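Local structure of phenol hydroxylase component phO (Pseudomonas stutzeri, 3U52) at residues E[38-43]-E[60-65]; E[46-49]-E[55-58]; E[69-74]-E[109-114]; E[83-88]-E[96-101]. The protein is probably the small gamma subunit of the hydroxylase in a multicomponent bacterial phenol hydroxylase, the enzyme that adds oxygen to phenol. All blocks are in the same frame, centred on the assembly; numbering follows the deposited sequence.

Contact 1 of 4, residues E[38-43]-E[60-65]; sequences APFALL and PATAAH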
loop_
_atom_site.group_PDB
_atom_site.type_symbol
_atom_site.label_atom_id
_atom_site.label_comp_id
_atom_site.label_asym_id
_atom_site.label_seq_id
_atom_site.Cartn_x
_atom_site.Cartn_y
_atom_site.Cartn_z
ATOM N N ALA E 38 -7.226 42.377 -20.545
ATOM C CA ALA E 38 -6.156 43.302 -20.157
ATOM C C ALA E 38 -5.862 44.292 -21.305
ATOM O O ALA E 38 -6.237 44.039 -22.469
ATOM C CB ALA E 38 -4.878 42.486 -19.821
ATOM N N PRO E 39 -5.175 45.406 -20.995
ATOM C CA PRO E 39 -4.677 46.260 -22.038
ATOM C C PRO E 39 -3.827 45.483 -23.021
ATOM O O PRO E 39 -3.112 44.558 -22.630
ATOM C CB PRO E 39 -3.815 47.280 -21.272
ATOM C CG PRO E 39 -4.447 47.359 -19.919
ATOM C CD PRO E 39 -4.830 45.926 -19.662
ATOM N N PHE E 40 -3.927 45.847 -24.289
ATOM C CA PHE E 40 -3.110 45.236 -25.338
ATOM C C PHE E 40 -1.685 45.670 -25.199
ATOM O O PHE E 40 -1.426 46.830 -24.902
ATOM C CB PHE E 40 -3.608 45.673 -26.691
ATOM C CG PHE E 40 -5.026 45.275 -26.990
ATOM C CD1 PHE E 40 -5.436 43.942 -26.924
ATOM C CD2 PHE E 40 -5.936 46.234 -27.407
ATOM C CE1 PHE E 40 -6.735 43.575 -27.248
ATOM C CE2 PHE E 40 -7.257 45.874 -27.737
ATOM C CZ PHE E 40 -7.645 44.541 -27.644
ATOM N N ALA E 41 -0.759 44.755 -25.434
ATOM C CA ALA E 41 0.669 45.084 -25.526
ATOM C C ALA E 41 1.047 44.956 -26.981
ATOM O O ALA E 41 0.956 43.871 -27.570
ATOM C CB ALA E 41 1.516 44.152 -24.682
ATOM N N LEU E 42 1.426 46.077 -27.577
ATOM C CA LEU E 42 1.738 46.112 -29.004
ATOM C C LEU E 42 3.232 46.457 -29.267
ATOM O O LEU E 42 3.878 47.148 -28.450
ATOM C CB LEU E 42 0.820 47.132 -29.684
ATOM C CG LEU E 42 -0.661 47.055 -29.284
ATOM C CD1 LEU E 42 -1.318 48.402 -29.612
ATOM C CD2 LEU E 42 -1.358 45.937 -30.031
ATOM N N LEU E 43 3.765 45.948 -30.388
ATOM C CA LEU E 43 5.087 46.294 -30.888
ATOM C C LEU E 43 4.837 47.017 -32.198
ATOM O O LEU E 43 4.224 46.478 -33.135
ATOM C CB LEU E 43 5.938 45.054 -31.158
ATOM C CG LEU E 43 7.433 45.404 -31.329
ATOM C CD1 LEU E 43 8.060 45.787 -30.000
ATOM C CD2 LEU E 43 8.232 44.299 -31.985
ATOM N N PRO E 60 -8.216 46.084 -36.082
ATOM C CA PRO E 60 -8.096 44.608 -36.059
ATOM C C PRO E 60 -8.051 43.950 -34.679
ATOM O O PRO E 60 -8.702 42.953 -34.476
ATOM C CB PRO E 60 -6.768 44.371 -36.775
ATOM C CG PRO E 60 -6.711 45.490 -37.746
ATOM C CD PRO E 60 -7.181 46.672 -36.938
ATOM N N ALA E 61 -7.275 44.510 -33.755
ATOM C CA ALA E 61 -7.164 43.991 -32.374
ATOM C C ALA E 61 -8.533 43.946 -31.653
ATOM O O ALA E 61 -8.802 43.044 -30.825
ATOM C CB ALA E 61 -6.150 44.853 -31.576
ATOM N N THR E 62 -9.422 44.887 -31.974
ATOM C CA THR E 62 -10.670 45.011 -31.216
ATOM C C THR E 62 -11.874 44.417 -31.933
ATOM O O THR E 62 -12.991 44.476 -31.419
ATOM C CB THR E 62 -11.007 46.486 -30.837
ATOM O OG1 THR E 62 -11.206 47.250 -32.027
ATOM C CG2 THR E 62 -9.915 47.139 -30.013
ATOM N N ALA E 63 -11.642 43.821 -33.108
ATOM C CA ALA E 63 -12.718 43.422 -34.004
ATOM C C ALA E 63 -13.714 42.443 -33.405
ATOM O O ALA E 63 -14.857 42.426 -33.813
ATOM C CB ALA E 63 -12.154 42.896 -35.365
ATOM N N ALA E 64 -13.296 41.657 -32.407
ATOM C CA ALA E 64 -14.170 40.634 -31.805
ATOM C C ALA E 64 -15.306 41.215 -30.974
ATOM O O ALA E 64 -16.282 40.522 -30.701
ATOM C CB ALA E 64 -13.358 39.654 -30.948
ATOM N N HIS E 65 -15.145 42.452 -30.515
ATOM C CA HIS E 65 -16.189 43.092 -29.720
ATOM C C HIS E 65 -17.220 43.710 -30.636
ATOM O O HIS E 65 -16.841 44.414 -31.563
ATOM C CB HIS E 65 -15.611 44.193 -28.800
ATOM C CG HIS E 65 -16.548 44.584 -27.707
ATOM N ND1 HIS E 65 -17.667 45.343 -27.935
ATOM C CD2 HIS E 65 -16.584 44.243 -26.395
ATOM C CE1 HIS E 65 -18.332 45.500 -26.802
ATOM N NE2 HIS E 65 -17.718 44.812 -25.861
#

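Contact 2 of 4, residues E[46-49]-E[55-58]; sequences PGMT and DEIL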
loop_
_atom_site.group_PDB
_atom_site.type_symbol
_atom_site.label_atom_id
_atom_site.label_comp_id
_atom_site.label_asym_id
_atom_site.label_seq_id
_atom_site.Cartn_x
_atom_site.Cartn_y
_atom_site.Cartn_z
ATOM N N PRO E 46 7.982 53.370 -34.297
ATOM C CA PRO E 46 7.860 54.757 -33.813
ATOM C C PRO E 46 7.582 55.780 -34.957
ATOM O O PRO E 46 7.053 56.872 -34.721
ATOM C CB PRO E 46 9.208 55.019 -33.140
ATOM C CG PRO E 46 10.110 53.873 -33.536
ATOM C CD PRO E 46 9.267 52.748 -33.919
ATOM N N GLY E 47 7.889 55.396 -36.190
ATOM C CA GLY E 47 7.601 56.239 -37.336
ATOM C C GLY E 47 6.192 56.149 -37.917
ATOM O O GLY E 47 5.804 57.018 -38.717
ATOM N N MET E 48 5.407 55.138 -37.528
ATOM C CA MET E 48 4.077 55.003 -38.130
ATOM C C MET E 48 3.201 56.163 -37.657
ATOM O O MET E 48 3.460 56.742 -36.614
ATOM C CB MET E 48 3.443 53.649 -37.819
ATOM C CG MET E 48 2.804 53.544 -36.429
ATOM S SD MET E 48 2.198 51.878 -36.004
ATOM C CE MET E 48 1.048 51.488 -37.290
ATOM N N THR E 49 2.202 56.523 -38.444
ATOM C CA THR E 49 1.357 57.672 -38.091
ATOM C C THR E 49 0.305 57.222 -37.074
ATOM O O THR E 49 -0.038 56.050 -37.005
ATOM C CB THR E 49 0.631 58.258 -39.333
ATOM O OG1 THR E 49 -0.197 57.254 -39.929
ATOM C CG2 THR E 49 1.623 58.741 -40.394
ATOM N N ASP E 55 -5.944 52.387 -37.751
ATOM C CA ASP E 55 -6.525 51.547 -38.808
ATOM C C ASP E 55 -5.840 50.205 -39.016
ATOM O O ASP E 55 -6.496 49.251 -39.398
ATOM C CB ASP E 55 -6.640 52.279 -40.163
ATOM C CG ASP E 55 -7.396 53.616 -40.063
ATOM O OD1 ASP E 55 -8.384 53.714 -39.273
ATOM O OD2 ASP E 55 -7.007 54.565 -40.813
ATOM N N GLU E 56 -4.533 50.124 -38.808
ATOM C CA GLU E 56 -3.823 48.877 -39.086
ATOM C C GLU E 56 -3.704 47.940 -37.864
ATOM O O GLU E 56 -3.589 46.721 -38.024
ATOM C CB GLU E 56 -2.407 49.140 -39.651
ATOM C CG GLU E 56 -2.297 49.984 -40.955
ATOM C CD GLU E 56 -0.828 50.259 -41.329
ATOM O OE1 GLU E 56 -0.565 51.069 -42.254
ATOM O OE2 GLU E 56 0.075 49.661 -40.690
ATOM N N ILE E 57 -3.685 48.516 -36.666
ATOM C CA ILE E 57 -3.463 47.738 -35.440
ATOM C C ILE E 57 -4.636 47.745 -34.481
ATOM O O ILE E 57 -5.149 46.671 -34.142
ATOM C CB ILE E 57 -2.169 48.133 -34.714
ATOM C CG1 ILE E 57 -0.985 48.053 -35.682
ATOM C CG2 ILE E 57 -1.902 47.189 -33.533
ATOM C CD1 ILE E 57 0.241 48.664 -35.172
ATOM N N LEU E 58 -5.089 48.923 -34.065
ATOM C CA LEU E 58 -6.157 48.995 -33.059
ATOM C C LEU E 58 -7.518 48.433 -33.525
ATOM O O LEU E 58 -8.170 47.651 -32.832
ATOM C CB LEU E 58 -6.262 50.421 -32.517
ATOM C CG LEU E 58 -6.975 50.596 -31.184
ATOM C CD1 LEU E 58 -6.278 49.709 -30.099
ATOM C CD2 LEU E 58 -7.016 52.088 -30.768
#

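Contact 3 of 4, residues E[69-74]-E[109-114]; sequences AKADFL and PGLKGM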
loop_
_atom_site.group_PDB
_atom_site.type_symbol
_atom_site.label_atom_id
_atom_site.label_comp_id
_atom_site.label_asym_id
_atom_site.label_seq_id
_atom_site.Cartn_x
_atom_site.Cartn_y
_atom_site.Cartn_z
ATOM N N ALA E 69 -17.018 47.871 -34.588
ATOM C CA ALA E 69 -17.463 48.367 -35.894
ATOM C C ALA E 69 -18.088 49.776 -35.795
ATOM O O ALA E 69 -18.037 50.544 -36.758
ATOM C CB ALA E 69 -18.432 47.369 -36.530
ATOM N N LYS E 70 -18.628 50.121 -34.623
ATOM C CA LYS E 70 -19.266 51.435 -34.407
ATOM C C LYS E 70 -18.304 52.540 -33.927
ATOM O O LYS E 70 -18.683 53.705 -33.874
ATOM C CB LYS E 70 -20.441 51.299 -33.426
ATOM C CG LYS E 70 -21.307 50.035 -33.618
ATOM C CD LYS E 70 -22.427 49.959 -32.595
ATOM C CE LYS E 70 -23.196 48.638 -32.700
ATOM N NZ LYS E 70 -24.207 48.486 -31.599
ATOM N N ALA E 71 -17.075 52.176 -33.566
ATOM C CA ALA E 71 -16.147 53.082 -32.853
ATOM C C ALA E 71 -15.338 53.929 -33.816
ATOM O O ALA E 71 -14.763 53.379 -34.779
ATOM C CB ALA E 71 -15.189 52.253 -31.997
ATOM N N ASP E 72 -15.265 55.240 -33.571
ATOM C CA ASP E 72 -14.288 56.098 -34.267
ATOM C C ASP E 72 -13.173 56.407 -33.277
ATOM O O ASP E 72 -13.232 57.443 -32.589
ATOM C CB ASP E 72 -14.938 57.426 -34.735
ATOM C CG ASP E 72 -14.076 58.227 -35.777
ATOM O OD1 ASP E 72 -12.854 57.968 -36.010
ATOM O OD2 ASP E 72 -14.662 59.157 -36.381
ATOM N N PHE E 73 -12.192 55.499 -33.152
ATOM C CA PHE E 73 -11.080 55.695 -32.207
ATOM C C PHE E 73 -10.333 56.899 -32.775
ATOM O O PHE E 73 -10.266 57.018 -33.969
ATOM C CB PHE E 73 -10.151 54.465 -32.203
ATOM C CG PHE E 73 -10.804 53.181 -31.721
ATOM C CD1 PHE E 73 -11.181 53.021 -30.398
ATOM C CD2 PHE E 73 -11.014 52.119 -32.595
ATOM C CE1 PHE E 73 -11.788 51.802 -29.953
ATOM C CE2 PHE E 73 -11.621 50.908 -32.157
ATOM C CZ PHE E 73 -12.003 50.771 -30.824
ATOM N N LEU E 74 -9.764 57.817 -32.034
ATOM C CA LEU E 74 -9.139 58.950 -32.852
ATOM C C LEU E 74 -9.916 60.201 -32.604
ATOM O O LEU E 74 -9.385 61.163 -32.040
ATOM C CB LEU E 74 -9.144 58.649 -34.382
ATOM C CG LEU E 74 -8.198 59.160 -35.530
ATOM C CD1 LEU E 74 -8.794 60.240 -36.373
ATOM C CD2 LEU E 74 -6.786 59.567 -35.122
ATOM N N PRO E 109 -17.332 57.462 -25.937
ATOM C CA PRO E 109 -18.695 57.815 -25.455
ATOM C C PRO E 109 -19.786 57.073 -26.202
ATOM O O PRO E 109 -19.767 56.982 -27.427
ATOM C CB PRO E 109 -18.786 59.307 -25.781
ATOM C CG PRO E 109 -17.321 59.766 -25.580
ATOM C CD PRO E 109 -16.474 58.655 -26.103
ATOM N N GLY E 110 -20.720 56.503 -25.478
ATOM C CA GLY E 110 -21.832 55.835 -26.152
ATOM C C GLY E 110 -21.579 54.367 -26.422
ATOM O O GLY E 110 -22.515 53.608 -26.754
ATOM N N LEU E 111 -20.322 53.947 -26.290
ATOM C CA LEU E 111 -20.003 52.534 -26.467
ATOM C C LEU E 111 -19.377 52.094 -25.156
ATOM O O LEU E 111 -18.191 52.318 -24.916
ATOM C CB LEU E 111 -19.075 52.315 -27.665
ATOM C CG LEU E 111 -19.593 52.829 -29.016
ATOM C CD1 LEU E 111 -18.555 52.653 -30.051
ATOM C CD2 LEU E 111 -20.907 52.176 -29.446
ATOM N N LYS E 112 -20.208 51.506 -24.294
ATOM C CA LYS E 112 -19.805 51.230 -22.936
ATOM C C LYS E 112 -19.848 49.736 -22.632
ATOM O O LYS E 112 -19.899 49.333 -21.496
ATOM C CB LYS E 112 -20.684 51.994 -21.964
ATOM C CG LYS E 112 -22.122 51.575 -22.059
ATOM C CD LYS E 112 -22.979 52.219 -20.979
ATOM C CE LYS E 112 -24.431 52.181 -21.383
ATOM N NZ LYS E 112 -24.889 50.784 -21.576
ATOM N N GLY E 113 -19.847 48.908 -23.645
ATOM C CA GLY E 113 -19.705 47.502 -23.394
ATOM C C GLY E 113 -21.074 46.859 -23.224
ATOM O O GLY E 113 -22.133 47.526 -23.290
ATOM N N MET E 114 -21.051 45.557 -23.060
ATOM C CA MET E 114 -22.268 44.793 -23.013
ATOM C C MET E 114 -22.791 44.671 -21.602
ATOM O O MET E 114 -22.025 44.664 -20.619
ATOM C CB MET E 114 -22.061 43.401 -23.614
ATOM C CG MET E 114 -21.614 43.420 -25.083
ATOM S SD MET E 114 -21.063 41.756 -25.519
ATOM C CE MET E 114 -22.710 41.152 -25.953
#

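Contact 4 of 4, residues E[83-88]-E[96-101]; sequences EPFTPK and QGIDHK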
loop_
_atom_site.group_PDB
_atom_site.type_symbol
_atom_site.label_atom_id
_atom_site.label_comp_id
_atom_site.label_asym_id
_atom_site.label_seq_id
_atom_site.Cartn_x
_atom_site.Cartn_y
_atom_site.Cartn_z
ATOM N N GLU E 83 -2.538 61.407 -18.912
ATOM C CA GLU E 83 -2.734 62.844 -19.146
ATOM C C GLU E 83 -3.615 63.041 -20.380
ATOM O O GLU E 83 -3.454 62.303 -21.365
ATOM C CB GLU E 83 -1.375 63.537 -19.379
ATOM C CG GLU E 83 -0.498 63.693 -18.139
ATOM C CD GLU E 83 -0.935 64.863 -17.218
ATOM O OE1 GLU E 83 -0.882 66.052 -17.659
ATOM O OE2 GLU E 83 -1.324 64.602 -16.040
ATOM N N PRO E 84 -4.540 64.040 -20.354
ATOM C CA PRO E 84 -5.374 64.330 -21.545
ATOM C C PRO E 84 -4.502 64.461 -22.803
ATOM O O PRO E 84 -3.426 65.041 -22.726
ATOM C CB PRO E 84 -6.030 65.670 -21.179
ATOM C CG PRO E 84 -6.154 65.614 -19.665
ATOM C CD PRO E 84 -4.877 64.925 -19.211
ATOM N N PHE E 85 -4.946 63.918 -23.932
ATOM C CA PHE E 85 -4.111 63.836 -25.118
ATOM C C PHE E 85 -4.930 64.031 -26.357
ATOM O O PHE E 85 -5.983 63.400 -26.547
ATOM C CB PHE E 85 -3.425 62.471 -25.184
ATOM C CG PHE E 85 -2.577 62.242 -26.399
ATOM C CD1 PHE E 85 -1.366 62.896 -26.554
ATOM C CD2 PHE E 85 -2.947 61.294 -27.336
ATOM C CE1 PHE E 85 -0.574 62.665 -27.654
ATOM C CE2 PHE E 85 -2.150 61.022 -28.464
ATOM C CZ PHE E 85 -0.961 61.710 -28.625
ATOM N N THR E 86 -4.445 64.903 -27.219
ATOM C CA THR E 86 -5.103 65.049 -28.508
ATOM C C THR E 86 -4.205 64.597 -29.682
ATOM O O THR E 86 -3.174 65.228 -29.988
ATOM C CB THR E 86 -5.971 66.379 -28.686
ATOM O OG1 THR E 86 -5.702 66.959 -29.967
ATOM C CG2 THR E 86 -5.737 67.405 -27.572
ATOM N N PRO E 87 -4.562 63.453 -30.281
ATOM C CA PRO E 87 -3.770 62.855 -31.314
ATOM C C PRO E 87 -3.759 63.706 -32.581
ATOM O O PRO E 87 -4.770 64.347 -32.905
ATOM C CB PRO E 87 -4.503 61.546 -31.602
ATOM C CG PRO E 87 -5.889 61.725 -31.089
ATOM C CD PRO E 87 -5.768 62.657 -29.949
ATOM N N LYS E 88 -2.626 63.680 -33.281
ATOM C CA LYS E 88 -2.487 64.205 -34.647
ATOM C C LYS E 88 -2.453 63.031 -35.623
ATOM O O LYS E 88 -1.481 62.282 -35.676
ATOM C CB LYS E 88 -1.193 65.003 -34.756
ATOM C CG LYS E 88 -1.103 66.164 -33.781
ATOM C CD LYS E 88 0.223 66.151 -32.988
ATOM C CE LYS E 88 0.943 67.528 -32.985
ATOM N NZ LYS E 88 0.129 68.678 -32.432
ATOM N N GLN E 96 4.794 62.961 -31.673
ATOM C CA GLN E 96 3.810 63.408 -30.700
ATOM C C GLN E 96 4.021 62.926 -29.255
ATOM O O GLN E 96 3.177 63.154 -28.397
ATOM C CB GLN E 96 2.380 63.224 -31.220
ATOM C CG GLN E 96 2.036 61.857 -31.707
ATOM C CD GLN E 96 0.815 61.865 -32.580
ATOM O OE1 GLN E 96 0.818 61.307 -33.660
ATOM N NE2 GLN E 96 -0.242 62.497 -32.113
ATOM N N GLY E 97 5.168 62.309 -28.965
ATOM C CA GLY E 97 5.510 61.998 -27.570
ATOM C C GLY E 97 5.053 60.629 -27.078
ATOM O O GLY E 97 5.073 60.343 -25.870
ATOM N N ILE E 98 4.634 59.775 -28.010
ATOM C CA ILE E 98 4.239 58.399 -27.664
ATOM C C ILE E 98 5.531 57.567 -27.678
ATOM O O ILE E 98 6.000 57.144 -28.729
ATOM C CB ILE E 98 3.147 57.892 -28.622
ATOM C CG1 ILE E 98 1.880 58.747 -28.462
ATOM C CG2 ILE E 98 2.791 56.399 -28.374
ATOM C CD1 ILE E 98 0.938 58.598 -29.636
ATOM N N ASP E 99 6.140 57.448 -26.508
ATOM C CA ASP E 99 7.455 56.833 -26.364
ATOM C C ASP E 99 7.331 55.361 -25.869
ATOM O O ASP E 99 6.211 54.835 -25.730
ATOM C CB ASP E 99 8.342 57.676 -25.452
ATOM C CG ASP E 99 7.870 57.709 -24.004
ATOM O OD1 ASP E 99 7.074 56.822 -23.537
ATOM O OD2 ASP E 99 8.344 58.635 -23.297
ATOM N N HIS E 100 8.469 54.705 -25.671
ATOM C CA HIS E 100 8.495 53.254 -25.397
ATOM C C HIS E 100 7.783 52.976 -24.066
ATOM O O HIS E 100 7.988 53.681 -23.089
ATOM C CB HIS E 100 9.949 52.777 -25.421
ATOM C CG HIS E 100 10.155 51.351 -25.049
ATOM N ND1 HIS E 100 9.682 50.299 -25.798
ATOM C CD2 HIS E 100 10.828 50.805 -24.006
ATOM C CE1 HIS E 100 10.068 49.159 -25.240
ATOM N NE2 HIS E 100 10.756 49.442 -24.145
ATOM N N LYS E 101 6.915 51.977 -24.074
ATOM C CA LYS E 101 6.102 51.621 -22.901
ATOM C C LYS E 101 5.114 52.703 -22.374
ATOM O O LYS E 101 4.673 52.675 -21.218
ATOM C CB LYS E 101 7.011 51.050 -21.796
ATOM C CG LYS E 101 7.429 49.591 -22.057
ATOM C CD LYS E 101 7.906 48.921 -20.745
ATOM C CE LYS E 101 9.398 49.250 -20.550
ATOM N NZ LYS E 101 9.811 48.976 -19.154
#

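Contact 1 of 4, residues E[38-43]-E[60-65]
Phe40 of strand 40-44 and Ala61, late in helix 50-62, mark the closest approach of the two backbones, their CA atoms 8.2 Å apart. This is the helix-on-sheet packing of a beta-grasp (ubiquitin-like) fold, here at a strand that is outermost in the sheet within this chain. No backbone bond crosses the gap. The helix is kinked at Pro60, whose nitrogen has no bond to the turn before, and a type I turn from Thr62 to His65 leads the chain onward. From the strand, the contact rests on the phenyl ring of Phe40. Its CG stands beside the backbone N and anti to the carbonyl carbon (chi1 -61°), which carries the ring out to the helix. The CB of Ala61 lies over one face in a CH-pi contact, 4.3 Å from the centroid and 15° off the ring normal. Exchange of Phe40 for an alanine would probably open a gap beneath this methyl and leave Thr62 CG2 without its aromatic neighbour. Another protein chain of the assembly packs on both Phe40 and Ala61, joining the contact to a subunit interface. Thr62 divides its branches: OG1 is hydrogen-bonded to Ser68 OG and Leu58 O, while CG2 meets the ring edge near its plane, 3.7 Å from Phe40 CE2.

Contact 2 of 4, residues E[46-49]-E[55-58]
Met48 and Ile57 meet where the loop after strand 40-44 folds back against helix 50-62, the beta-alpha connection of the beta-grasp fold. The backbones stay well apart, with Met48 CA 10.0 Å from Glu56 CA, and the interval is bridged by side chains alone, no hydrogen bond joining the segments. Along the methionine, CB points toward the helix, and the first torsion (chi1 80°) sets CG between the backbone N and the carbonyl carbon. The second torsion is extended, bringing SD up to the isoleucine, where it lies 3.9 Å from Ile57 CD1. The chain then bends at the sulfur (chi3 -57°), and this bend keeps the terminal methyl against the same partner, with Met48 CE 3.6 Å from Ile57 CD1. The thioether end thus touches one methyl with two successive atoms, the two side chains lying aslant to each other. Beyond this, Ile57 packs on Leu42 and Val44, continuing the apolar layer to the strand, and Met48 also touches Leu93 in a neighbouring loop. The loop segment leads into the helix, Thr49 being its N-cap residue with OG1 bonded to Ala52 N, while 55-58 lies further along and contains a wider pi-type turn. Glu56 lies at the exposed border, an extended side chain running past Met48 in the opposite direction. Its carboxylate only skirts the thioether, Glu56 OE2 standing 4.0 Å from Met48 CE.

Contact 3 of 4, residues E[69-74]-E[109-114]
Leu111 packs on Lys70 and Ala71, bringing the tail after the last beta-grasp strand, 102-107, against the loop between helix 50-62 and strand 77-80. Both segments are irregular, and their CA atoms come closest at Ala71 and Leu111, 7.5 Å apart. Apolar contact does all the work across the gap, through both methyls of the leucine. CD1 sits at the junction of the two residues, 3.7 Å from Ala71 CA and 3.9 Å from Ala71 CB, and it also touches Lys70 CB. CD2 runs along the aliphatic part of the lysine, meeting the same CB and lying 4.1 Å from Lys70 CD. With CG anti to the carbonyl carbon (chi1 -57°), the leucine branch reaches both residues at once. The lysine is extended beyond CG, so that its CB and CD lie by the leucine while its ammonium end runs on past it.

Polar bonds flank the contact and do not cross it: Gly113 N is hydrogen-bonded to Asp67 OD2, and Asp72 OD2 to Asn75 ND2. Ring contacts link the loop to the interior. Phe73 meets Trp30 edge-to-face and packs on Val54 and Thr62 of the helix; toward the rim of one face of its ring, Ala71 CB lies 3.7 Å above the plane.

Contact 4 of 4, residues E[83-88]-E[96-101]
Phe85 presses the far end of its ring against Ile98, with CZ 3.8 Å from Ile98 CD1, the two side chains crossing at about a right angle. The ring is brought there by a CG anti to the backbone N (chi1 177°). Another corner of it, CE1, lies 3.9 Å from Gln96 O, and the peptide nitrogen of Pro87 stands over one face toward the rim. Gln96 is the polar part of the contact. Its side chain extends beyond CG along Lys88 in the opposite direction, and its amide carbon CD comes within 3.9 Å of Lys88 O, placing the amide beside both the N and the O of that backbone. The plane of this amide is inclined 48° to the Phe85 ring. Nearer the backbone, Gln96 CB meets the aliphatic part of the lysine, 4.0 Å from Lys88 CD. With an alanine in place of Gln96, the backbone of Lys88 would probably lose its polar neighbour and a gap would be likely to open beside Phe85. The contact starts from strand 83-85, outermost in the beta-grasp sheet within this chain, and joins it to the loop before strand 102-107: Phe85 and Ile98 both pack on Phe50 of helix 50-62 and on Leu80 of strand 77-80, and Ile98 reaches Leu26 of strand 24-29.

The four contacts lie within one beta-grasp unit, a mixed sheet crossed by helix 50-62. Contacts 1 and 2 share that helix, their centres 13 Å apart, and contact 2 falls between the two segments of contact 1 along the chain. Contact 3 follows in sequence and spans contact 4 in the same way, their centres 20 Å apart. Contacts 1 and 4 reach strands at the two borders of the sheet. Contact 3 touches contacts 1 and 2 through Phe73, which packs on Thr62 and Leu58. Contact 1 joins helix to sheet, contact 2 loop to helix, contact 3 C-terminal tail to loop and contact 4 outer strand to loop, while another protein chain adjoins contacts 1, 3 and 4.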